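Local coordinates for protein STING-associated CdnE c-di-GMP synthase (Flavobacteriaceae, PDB 6WT8) that probably synthesises the cyclic dinucleotide c-di-GMP from GTP as the signal-making enzyme of a bacterial CBASS anti-phage system that works through a STING receptor, at residues Ile354-Leu357 / His358-Ser361; Asp46-Ile49 / Tyr50-Ser54; Lys3-Leu6 / Glu7-Lys10. All coordinates share one frame; numbering follows the deposited sequence.

Contact 1 (Ile354-Leu357 / His358-Ser361)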
ATOM      1  N   ILE A 354      -8.458  24.800  -1.854  1.00 17.60           N
ATOM      2  CA  ILE A 354      -9.782  25.061  -2.416  1.00 16.50           C
ATOM      3  C   ILE A 354      -9.999  26.555  -2.519  1.00 18.45           C
ATOM      4  O   ILE A 354     -10.510  27.061  -3.526  1.00 19.44           O
ATOM      5  CB  ILE A 354     -10.849  24.390  -1.543  1.00 16.58           C
ATOM      6  CG1 ILE A 354     -10.842  22.860  -1.742  1.00 18.12           C
ATOM      7  CG2 ILE A 354     -12.251  24.946  -1.909  1.00 17.67           C
ATOM      8  CD1 ILE A 354     -11.532  22.073  -0.617  1.00 18.12           C
ATOM      9  N   ALA A 355      -9.563  27.297  -1.499  1.00 19.43           N
ATOM     10  CA  ALA A 355      -9.706  28.742  -1.554  1.00 19.73           C
ATOM     11  C   ALA A 355      -8.887  29.326  -2.700  1.00 20.91           C
ATOM     12  O   ALA A 355      -9.332  30.267  -3.374  1.00 23.52           O
ATOM     13  CB  ALA A 355      -9.301  29.381  -0.224  1.00 21.75           C
ATOM     14  N   ASP A 356      -7.671  28.813  -2.907  1.00 18.56           N
ATOM     15  CA  ASP A 356      -6.827  29.333  -3.974  1.00 24.04           C
ATOM     16  C   ASP A 356      -7.382  28.987  -5.356  1.00 23.81           C
ATOM     17  O   ASP A 356      -7.254  29.786  -6.297  1.00 23.94           O
ATOM     18  CB  ASP A 356      -5.403  28.804  -3.812  1.00 21.20           C
ATOM     19  CG  ASP A 356      -4.706  29.385  -2.597  1.00 22.48           C
ATOM     20  OD1 ASP A 356      -5.055  30.541  -2.186  1.00 27.94           O
ATOM     21  OD2 ASP A 356      -3.798  28.746  -2.043  1.00 23.43           O
ATOM     22  N   LEU A 357      -7.989  27.796  -5.506  1.00 20.55           N
ATOM     23  CA  LEU A 357      -8.699  27.486  -6.755  1.00 23.01           C
ATOM     24  C   LEU A 357      -9.846  28.456  -6.991  1.00 23.84           C
ATOM     25  O   LEU A 357     -10.047  28.941  -8.120  1.00 27.89           O
ATOM     26  CB  LEU A 357      -9.238  26.073  -6.720  1.00 23.00           C
ATOM     27  CG  LEU A 357      -8.203  24.973  -6.918  1.00 22.03           C
ATOM     28  CD1 LEU A 357      -8.772  23.651  -6.427  1.00 21.29           C
ATOM     29  CD2 LEU A 357      -7.702  24.941  -8.403  1.00 25.64           C
ATOM     30  N   HIS A 358     -10.640  28.719  -5.950  1.00 21.70           N
ATOM     31  CA  HIS A 358     -11.729  29.697  -6.100  1.00 26.86           C
ATOM     32  C   HIS A 358     -11.196  31.050  -6.544  1.00 32.25           C
ATOM     33  O   HIS A 358     -11.796  31.710  -7.419  1.00 33.38           O
ATOM     34  CB  HIS A 358     -12.512  29.858  -4.801  1.00 36.49           C
ATOM     35  CG  HIS A 358     -13.549  28.802  -4.576  1.00 54.70           C
ATOM     36  ND1 HIS A 358     -14.494  28.468  -5.523  1.00 60.42           N
ATOM     37  CD2 HIS A 358     -13.805  28.020  -3.497  1.00 58.50           C
ATOM     38  CE1 HIS A 358     -15.275  27.513  -5.044  1.00 62.74           C
ATOM     39  NE2 HIS A 358     -14.876  27.221  -3.817  1.00 58.95           N
ATOM     40  N   ASN A 359     -10.058  31.480  -5.993  1.00 26.65           N
ATOM     41  CA  ASN A 359      -9.564  32.807  -6.351  1.00 29.87           C
ATOM     42  C   ASN A 359      -8.993  32.830  -7.770  1.00 41.95           C
ATOM     43  O   ASN A 359      -9.061  33.865  -8.448  1.00 42.19           O
ATOM     44  CB  ASN A 359      -8.532  33.292  -5.338  1.00 31.33           C
ATOM     45  CG  ASN A 359      -9.125  33.481  -3.943  1.00 43.97           C
ATOM     46  OD1 ASN A 359     -10.327  33.745  -3.785  1.00 49.45           O
ATOM     47  ND2 ASN A 359      -8.280  33.366  -2.920  1.00 47.80           N
ATOM     48  N   GLN A 360      -8.452  31.710  -8.248  1.00 37.24           N
ATOM     49  CA  GLN A 360      -8.003  31.638  -9.636  1.00 45.00           C
ATOM     50  C   GLN A 360      -9.182  31.691 -10.594  1.00 54.29           C
ATOM     51  O   GLN A 360      -9.090  32.299 -11.666  1.00 57.18           O
ATOM     52  CB  GLN A 360      -7.183  30.364  -9.869  1.00 41.05           C
ATOM     53  CG  GLN A 360      -5.817  30.361  -9.207  1.00 45.33           C
ATOM     54  CD  GLN A 360      -4.859  31.317  -9.870  1.00 52.51           C
ATOM     55  OE1 GLN A 360      -4.774  31.382 -11.097  1.00 49.90           O
ATOM     56  NE2 GLN A 360      -4.142  32.082  -9.065  1.00 55.84           N
ATOM     57  N   SER A 361     -10.293  31.059 -10.238  1.00 54.00           N
ATOM     58  CA  SER A 361     -11.488  31.153 -11.060  1.00 63.33           C
ATOM     59  C   SER A 361     -12.246  32.453 -10.758  1.00 67.83           C
ATOM     60  O   SER A 361     -11.946  33.510 -11.323  1.00 68.88           O
ATOM     61  CB  SER A 361     -12.389  29.941 -10.837  1.00 63.49           C
ATOM     62  OG  SER A 361     -12.998  29.993  -9.563  1.00 69.24           O
TER
HETATM   63  O   HOH W   1      -5.170  31.718  -6.237  1.00 42.57           O

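Contact 2 (Asp46-Ile49 / Tyr50-Ser54)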
ATOM      1  N   ASP A  46      -1.228  27.568 -11.438  1.00 20.94           N
ATOM      2  CA  ASP A  46      -0.211  26.875 -10.656  1.00 19.04           C
ATOM      3  C   ASP A  46      -0.842  25.919  -9.653  1.00 18.29           C
ATOM      4  O   ASP A  46      -0.346  24.797  -9.482  1.00 18.78           O
ATOM      5  CB  ASP A  46       0.711  27.854  -9.914  1.00 21.37           C
ATOM      6  CG  ASP A  46       1.702  28.574 -10.843  1.00 41.57           C
ATOM      7  OD1 ASP A  46       1.794  28.228 -12.047  1.00 42.99           O
ATOM      8  OD2 ASP A  46       2.397  29.497 -10.350  1.00 47.80           O
ATOM      9  N   VAL A  47      -1.951  26.321  -9.010  1.00 21.11           N
ATOM     10  CA  VAL A  47      -2.558  25.418  -8.012  1.00 18.85           C
ATOM     11  C   VAL A  47      -3.073  24.147  -8.685  1.00 16.71           C
ATOM     12  O   VAL A  47      -2.885  23.025  -8.173  1.00 17.45           O
ATOM     13  CB  VAL A  47      -3.670  26.137  -7.208  1.00 21.26           C
ATOM     14  CG1 VAL A  47      -4.756  26.797  -8.069  1.00 22.03           C
ATOM     15  CG2 VAL A  47      -4.317  25.181  -6.191  1.00 18.74           C
ATOM     16  N   SER A  48      -3.691  24.294  -9.857  1.00 16.68           N
ATOM     17  CA  SER A  48      -4.167  23.117 -10.595  1.00 16.95           C
ATOM     18  C   SER A  48      -3.008  22.222 -11.023  1.00 17.64           C
ATOM     19  O   SER A  48      -3.102  20.989 -10.951  1.00 18.29           O
ATOM     20  CB  SER A  48      -4.951  23.544 -11.822  1.00 18.83           C
ATOM     21  OG  SER A  48      -5.141  22.387 -12.620  1.00 23.14           O
ATOM     22  N   ILE A  49      -1.920  22.811 -11.528  1.00 16.83           N
ATOM     23  CA  ILE A  49      -0.779  21.973 -11.915  1.00 15.59           C
ATOM     24  C   ILE A  49      -0.217  21.212 -10.720  1.00 18.16           C
ATOM     25  O   ILE A  49       0.150  20.027 -10.815  1.00 16.19           O
ATOM     26  CB  ILE A  49       0.292  22.847 -12.593  1.00 16.64           C
ATOM     27  CG1 ILE A  49      -0.279  23.393 -13.888  1.00 19.80           C
ATOM     28  CG2 ILE A  49       1.536  22.059 -12.870  1.00 17.93           C
ATOM     29  CD1 ILE A  49       0.612  24.526 -14.433  1.00 20.21           C
ATOM     30  N   TYR A  50      -0.124  21.882  -9.574  1.00 17.50           N
ATOM     31  CA  TYR A  50       0.316  21.187  -8.369  1.00 17.02           C
ATOM     32  C   TYR A  50      -0.595  20.005  -8.057  1.00 14.49           C
ATOM     33  O   TYR A  50      -0.115  18.919  -7.703  1.00 14.31           O
ATOM     34  CB  TYR A  50       0.329  22.159  -7.194  1.00 17.80           C
ATOM     35  CG  TYR A  50       0.611  21.504  -5.851  1.00 17.06           C
ATOM     36  CD1 TYR A  50       1.806  20.833  -5.618  1.00 16.28           C
ATOM     37  CD2 TYR A  50      -0.334  21.561  -4.842  1.00 22.76           C
ATOM     38  CE1 TYR A  50       2.089  20.194  -4.337  1.00 20.58           C
ATOM     39  CE2 TYR A  50      -0.065  20.946  -3.572  1.00 23.20           C
ATOM     40  CZ  TYR A  50       1.123  20.282  -3.352  1.00 23.48           C
ATOM     41  OH  TYR A  50       1.450  19.675  -2.128  1.00 26.85           O
ATOM     42  N   ILE A  51      -1.899  20.247  -8.074  1.00 15.21           N
ATOM     43  CA  ILE A  51      -2.849  19.149  -7.809  1.00 15.18           C
ATOM     44  C   ILE A  51      -2.654  18.005  -8.808  1.00 15.01           C
ATOM     45  O   ILE A  51      -2.579  16.815  -8.421  1.00 14.69           O
ATOM     46  CB  ILE A  51      -4.285  19.684  -7.860  1.00 14.69           C
ATOM     47  CG1 ILE A  51      -4.524  20.679  -6.727  1.00 16.13           C
ATOM     48  CG2 ILE A  51      -5.297  18.521  -7.833  1.00 16.49           C
ATOM     49  CD1 ILE A  51      -5.780  21.524  -6.933  1.00 15.88           C
ATOM     50  N   LYS A  52      -2.534  18.348 -10.097  1.00 15.13           N
ATOM     51  CA  LYS A  52      -2.394  17.304 -11.129  1.00 17.49           C
ATOM     52  C   LYS A  52      -1.157  16.463 -10.893  1.00 17.09           C
ATOM     53  O   LYS A  52      -1.196  15.221 -10.998  1.00 16.46           O
ATOM     54  CB  LYS A  52      -2.301  17.936 -12.532  1.00 17.04           C
ATOM     55  CG  LYS A  52      -3.615  18.366 -13.036  1.00 19.01           C
ATOM     56  CD  LYS A  52      -3.508  18.791 -14.531  1.00 19.53           C
ATOM     57  CE  LYS A  52      -2.595  19.983 -14.725  1.00 24.36           C
ATOM     58  NZ  LYS A  52      -2.694  20.556 -16.172  1.00 32.11           N
ATOM     59  N   GLU A  53      -0.020  17.120 -10.654  1.00 14.96           N
ATOM     60  CA  GLU A  53       1.226  16.377 -10.554  1.00 15.61           C
ATOM     61  C   GLU A  53       1.287  15.614  -9.243  1.00 14.98           C
ATOM     62  O   GLU A  53       1.887  14.530  -9.191  1.00 15.98           O
ATOM     63  CB  GLU A  53       2.389  17.353 -10.756  1.00 16.29           C
ATOM     64  CG  GLU A  53       2.283  17.863 -12.228  1.00 17.62           C
ATOM     65  CD  GLU A  53       3.483  18.628 -12.737  1.00 21.83           C
ATOM     66  OE1 GLU A  53       4.452  18.789 -11.965  1.00 22.69           O
ATOM     67  OE2 GLU A  53       3.431  19.090 -13.927  1.00 20.47           O
ATOM     68  N   SER A  54       0.606  16.128  -8.212  1.00 14.19           N
ATOM     69  CA  SER A  54       0.500  15.395  -6.954  1.00 15.31           C
ATOM     70  C   SER A  54      -0.390  14.157  -7.095  1.00 15.12           C
ATOM     71  O   SER A  54      -0.154  13.147  -6.425  1.00 16.46           O
ATOM     72  CB  SER A  54      -0.073  16.283  -5.863  1.00 16.22           C
ATOM     73  OG  SER A  54       0.859  17.275  -5.470  1.00 17.10           O
TER

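Contact 3 (Lys3-Leu6 / Glu7-Lys10)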
ATOM      1  N   LYS A   3       0.290  29.914   0.189  1.00 33.80           N
ATOM      2  CA  LYS A   3       1.016  28.799  -0.404  1.00 30.53           C
ATOM      3  C   LYS A   3       1.734  29.227  -1.672  1.00 28.96           C
ATOM      4  O   LYS A   3       1.175  29.949  -2.504  1.00 30.82           O
ATOM      5  CB  LYS A   3       0.063  27.652  -0.716  1.00 26.59           C
ATOM      6  CG  LYS A   3      -0.425  26.944   0.572  1.00 29.75           C
ATOM      7  CD  LYS A   3      -1.547  25.959   0.348  1.00 27.84           C
ATOM      8  CE  LYS A   3      -1.016  24.610  -0.109  1.00 27.77           C
ATOM      9  NZ  LYS A   3       0.056  23.957   0.786  1.00 23.59           N
ATOM     10  N   ASN A   4       2.966  28.737  -1.841  1.00 28.21           N
ATOM     11  CA  ASN A   4       3.774  29.035  -3.023  1.00 27.36           C
ATOM     12  C   ASN A   4       3.687  27.808  -3.928  1.00 25.56           C
ATOM     13  O   ASN A   4       4.447  26.854  -3.743  1.00 26.16           O
ATOM     14  CB  ASN A   4       5.211  29.331  -2.616  1.00 30.20           C
ATOM     15  CG  ASN A   4       6.073  29.765  -3.773  1.00 41.13           C
ATOM     16  OD1 ASN A   4       5.816  29.427  -4.918  1.00 33.63           O
ATOM     17  ND2 ASN A   4       7.122  30.520  -3.472  1.00 48.15           N
ATOM     18  N   TYR A   5       2.805  27.856  -4.930  1.00 25.66           N
ATOM     19  CA  TYR A   5       2.583  26.646  -5.729  1.00 20.59           C
ATOM     20  C   TYR A   5       3.729  26.382  -6.687  1.00 24.75           C
ATOM     21  O   TYR A   5       4.002  25.224  -7.031  1.00 21.91           O
ATOM     22  CB  TYR A   5       1.258  26.728  -6.461  1.00 18.69           C
ATOM     23  CG  TYR A   5       0.124  26.616  -5.498  1.00 19.51           C
ATOM     24  CD1 TYR A   5      -0.214  25.410  -4.940  1.00 17.74           C
ATOM     25  CD2 TYR A   5      -0.545  27.745  -5.066  1.00 20.93           C
ATOM     26  CE1 TYR A   5      -1.217  25.324  -3.987  1.00 20.92           C
ATOM     27  CE2 TYR A   5      -1.574  27.676  -4.171  1.00 21.19           C
ATOM     28  CZ  TYR A   5      -1.911  26.458  -3.627  1.00 21.91           C
ATOM     29  OH  TYR A   5      -2.951  26.442  -2.702  1.00 22.81           O
ATOM     30  N   LEU A   6       4.433  27.420  -7.111  1.00 24.79           N
ATOM     31  CA  LEU A   6       5.624  27.204  -7.938  1.00 20.56           C
ATOM     32  C   LEU A   6       6.662  26.372  -7.198  1.00 23.34           C
ATOM     33  O   LEU A   6       7.218  25.412  -7.746  1.00 26.46           O
ATOM     34  CB  LEU A   6       6.208  28.556  -8.376  1.00 26.22           C
ATOM     35  CG  LEU A   6       7.457  28.365  -9.225  1.00 38.27           C
ATOM     36  CD1 LEU A   6       6.974  27.677 -10.480  1.00 43.46           C
ATOM     37  CD2 LEU A   6       8.099  29.695  -9.571  1.00 44.95           C
ATOM     38  N   GLU A   7       6.923  26.707  -5.932  1.00 23.36           N
ATOM     39  CA  GLU A   7       7.871  25.930  -5.148  1.00 24.44           C
ATOM     40  C   GLU A   7       7.355  24.509  -4.921  1.00 20.69           C
ATOM     41  O   GLU A   7       8.124  23.548  -4.975  1.00 24.87           O
ATOM     42  CB  GLU A   7       8.137  26.635  -3.818  1.00 31.82           C
ATOM     43  CG  GLU A   7       9.200  25.955  -2.968  1.00 53.12           C
ATOM     44  CD  GLU A   7       9.672  26.810  -1.782  1.00 68.46           C
ATOM     45  OE1 GLU A   7       8.981  27.803  -1.429  1.00 69.63           O
ATOM     46  OE2 GLU A   7      10.742  26.477  -1.212  1.00 70.12           O
ATOM     47  N   LEU A   8       6.044  24.367  -4.697  1.00 20.73           N
ATOM     48  CA  LEU A   8       5.452  23.051  -4.480  1.00 20.23           C
ATOM     49  C   LEU A   8       5.557  22.194  -5.735  1.00 17.88           C
ATOM     50  O   LEU A   8       5.884  20.997  -5.651  1.00 18.27           O
ATOM     51  CB  LEU A   8       3.992  23.172  -4.030  1.00 22.01           C
ATOM     52  CG  LEU A   8       3.809  23.641  -2.583  1.00 22.05           C
ATOM     53  CD1 LEU A   8       2.319  24.013  -2.320  1.00 23.09           C
ATOM     54  CD2 LEU A   8       4.369  22.566  -1.640  1.00 21.12           C
ATOM     55  N   ILE A   9       5.287  22.797  -6.906  1.00 20.00           N
ATOM     56  CA  ILE A   9       5.424  22.064  -8.164  1.00 19.40           C
ATOM     57  C   ILE A   9       6.856  21.564  -8.339  1.00 20.12           C
ATOM     58  O   ILE A   9       7.084  20.399  -8.706  1.00 18.43           O
ATOM     59  CB  ILE A   9       4.995  22.939  -9.353  1.00 20.07           C
ATOM     60  CG1 ILE A   9       3.458  23.130  -9.348  1.00 19.34           C
ATOM     61  CG2 ILE A   9       5.484  22.322 -10.672  1.00 19.54           C
ATOM     62  CD1 ILE A   9       2.990  24.322 -10.201  1.00 19.95           C
ATOM     63  N   LYS A  10       7.841  22.420  -8.048  1.00 20.14           N
ATOM     64  CA  LYS A  10       9.236  21.997  -8.174  1.00 19.47           C
ATOM     65  C   LYS A  10       9.551  20.836  -7.218  1.00 21.63           C
ATOM     66  O   LYS A  10      10.271  19.891  -7.573  1.00 24.21           O
ATOM     67  CB  LYS A  10      10.168  23.187  -7.918  1.00 25.04           C
ATOM     68  CG  LYS A  10      10.088  24.222  -9.020  1.00 36.35           C
ATOM     69  CD  LYS A  10      10.923  25.463  -8.697  1.00 39.13           C
ATOM     70  CE  LYS A  10      10.728  26.482  -9.798  1.00 46.93           C
ATOM     71  NZ  LYS A  10      11.071  25.838 -11.107  1.00 50.82           N
TER

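Contact 1 (Ile354-Leu357 / His358-Ser361)
Ile354 and His358, one turn apart in the last helix of the chain (residues 336-360), lie side by side and point the same way. CG2 of Ile354 rests against CD2 of the imidazole at 3.8 Å. The histidine takes chi1 -82°, with CG anti to its carbonyl carbon, and this swings the ring back along the helix toward the isoleucine. From there the ring also meets Phe37, their planes about 55° apart. The backbone beneath follows the alpha-helical i to i+4 pattern: His358 N donates to Ile354 O at 2.9 Å, and the series ends with Ser361 N on Leu357 O at 3.0 Å.

The close-packed side belongs to Leu357. It is buried against Val47 and Ile51 of helix 46-56 and against Phe37, Ile42 and Leu299 from loops, while Ile354 leans on Val302 and Tyr306 of helix 300-314. The stem of Gln360 also leans on Val47. Asp356 is anchored outside the turn, its OD2 receiving hydrogen bonds from Tyr5 and Ser1 near the N terminus.

Asn359 and the amide end of Gln360 make up the looser, solvent side. Asn359 folds its amide back over Ala355 O, with CG 3.3 Å from that oxygen, but ND2 is badly angled for a hydrogen bond. Gln360 keeps CG near Asp356 O, then bends at chi2 (-71°) and leads its amide away. A single water joins the two residues, donating to Asp356 O at 2.8 Å and accepting from Gln360 NE2 at 3.0 Å. Poorly ordered Ser361 turns OG back to donate to His358 O at 3.0 Å.

Contact 2 (Asp46-Ile49 / Tyr50-Ser54)
Glu53 lays its carboxylate alongside Ile49, one helical turn earlier, with OE2 3.7 Å from CG2 of the isoleucine. Its CG is anti to the carbonyl carbon (chi1 -65°) and the chain runs on extended, which carries the acid group back over the isoleucine branch. The carboxylate is fixed from outside by a salt bridge from OE1 to Arg13. Replacing Glu53 with an alanine would probably leave Arg13 without its charge partner here and strip the cover from the CG2 branch of Ile49.

Val47 and Ile51 form a second, apolar pair that points the same way, CG2 to CD1 at 4.0 Å, and the isoleucine CG1 sits 3.2 Å from Val47 O. Lys52, kinked at chi3, passes its CE beside Ser48 OG at 4.1 Å; its NZ goes on to Glu43 O, a carbonyl that also bonds Ser48 OG. That OG is hydrogen-bonded to Tyr298 OH as well.

Backbone bonds from Tyr50 N to Asp46 O through Glu53 N to Ile49 O keep the turns regular. Tyr50 O is gripped twice, by Ser54 N and by Ser54 OG at 2.9 Å, from opposite faces of its plane, and the same OG stands above one face of the Tyr50 ring, toward its rim.

The helix is packed on several flanks: Val47 and Ile51 press on helix 336-360, Tyr50 on Leu8 and Val12 of helix 5-16 and on Ile263, and Ile51 and Ser54 on Phe259 of helix 253-266.

Contact 3 (Lys3-Leu6 / Glu7-Lys10)
Asn4 is the N-cap of helix 5-16, and its side chain closes the first turn over Glu7. From CB, 4.2 Å from the glutamate CB, the chain leads to CG, which lies 3.7 Å from that same atom. CG is anti to the backbone N (chi1 -175°), a setting that brings OD1 round to accept from Glu7 N at 3.1 Å. The N-H points almost straight at the oxygen, 167°, yet the donor stands well above the amide plane rather than on a lone pair. The other tip, ND2, is only loosely near Glu7 OE1 at 3.9 Å, with amide and carboxylate planes 75° apart. Asn4 O meanwhile takes the first regular helical bond, from Leu8 N.

Beside the cap, Tyr5 and Leu8 run the same way, CD1 to CD1 at 3.9 Å. Tyr5 also touches Val47 of helix 46-56. Lys3, bent at chi3 and chi4, crosses Leu8 at about a right angle with NZ 3.8 Å from Leu8 CD1, and that NZ forms a salt bridge with Glu349. On the exposed side Lys10 bends at chi4, putting its CE 3.8 Å from Leu6 CG.

From the N terminus the chain meets contact 3 first, at the start of helix 5-16, then contact 2 in helix 46-56, and last contact 1, at the end of helix 336-360. Each is local to one helix, so none closes a long loop, and the three follow in series without nesting or crossing. In space they form one cluster on the same side of the chain's centre, with contacts 2 and 3 about 9 Å apart between centres. Tyr50 CE1 packs on Leu8 CB at 3.5 Å, and Leu357 CD2 on Val47 CG1 at 3.5 Å. Helix 46-56 thus joins the N-terminal helix to the C-terminal one, chain ends that also touch each other directly.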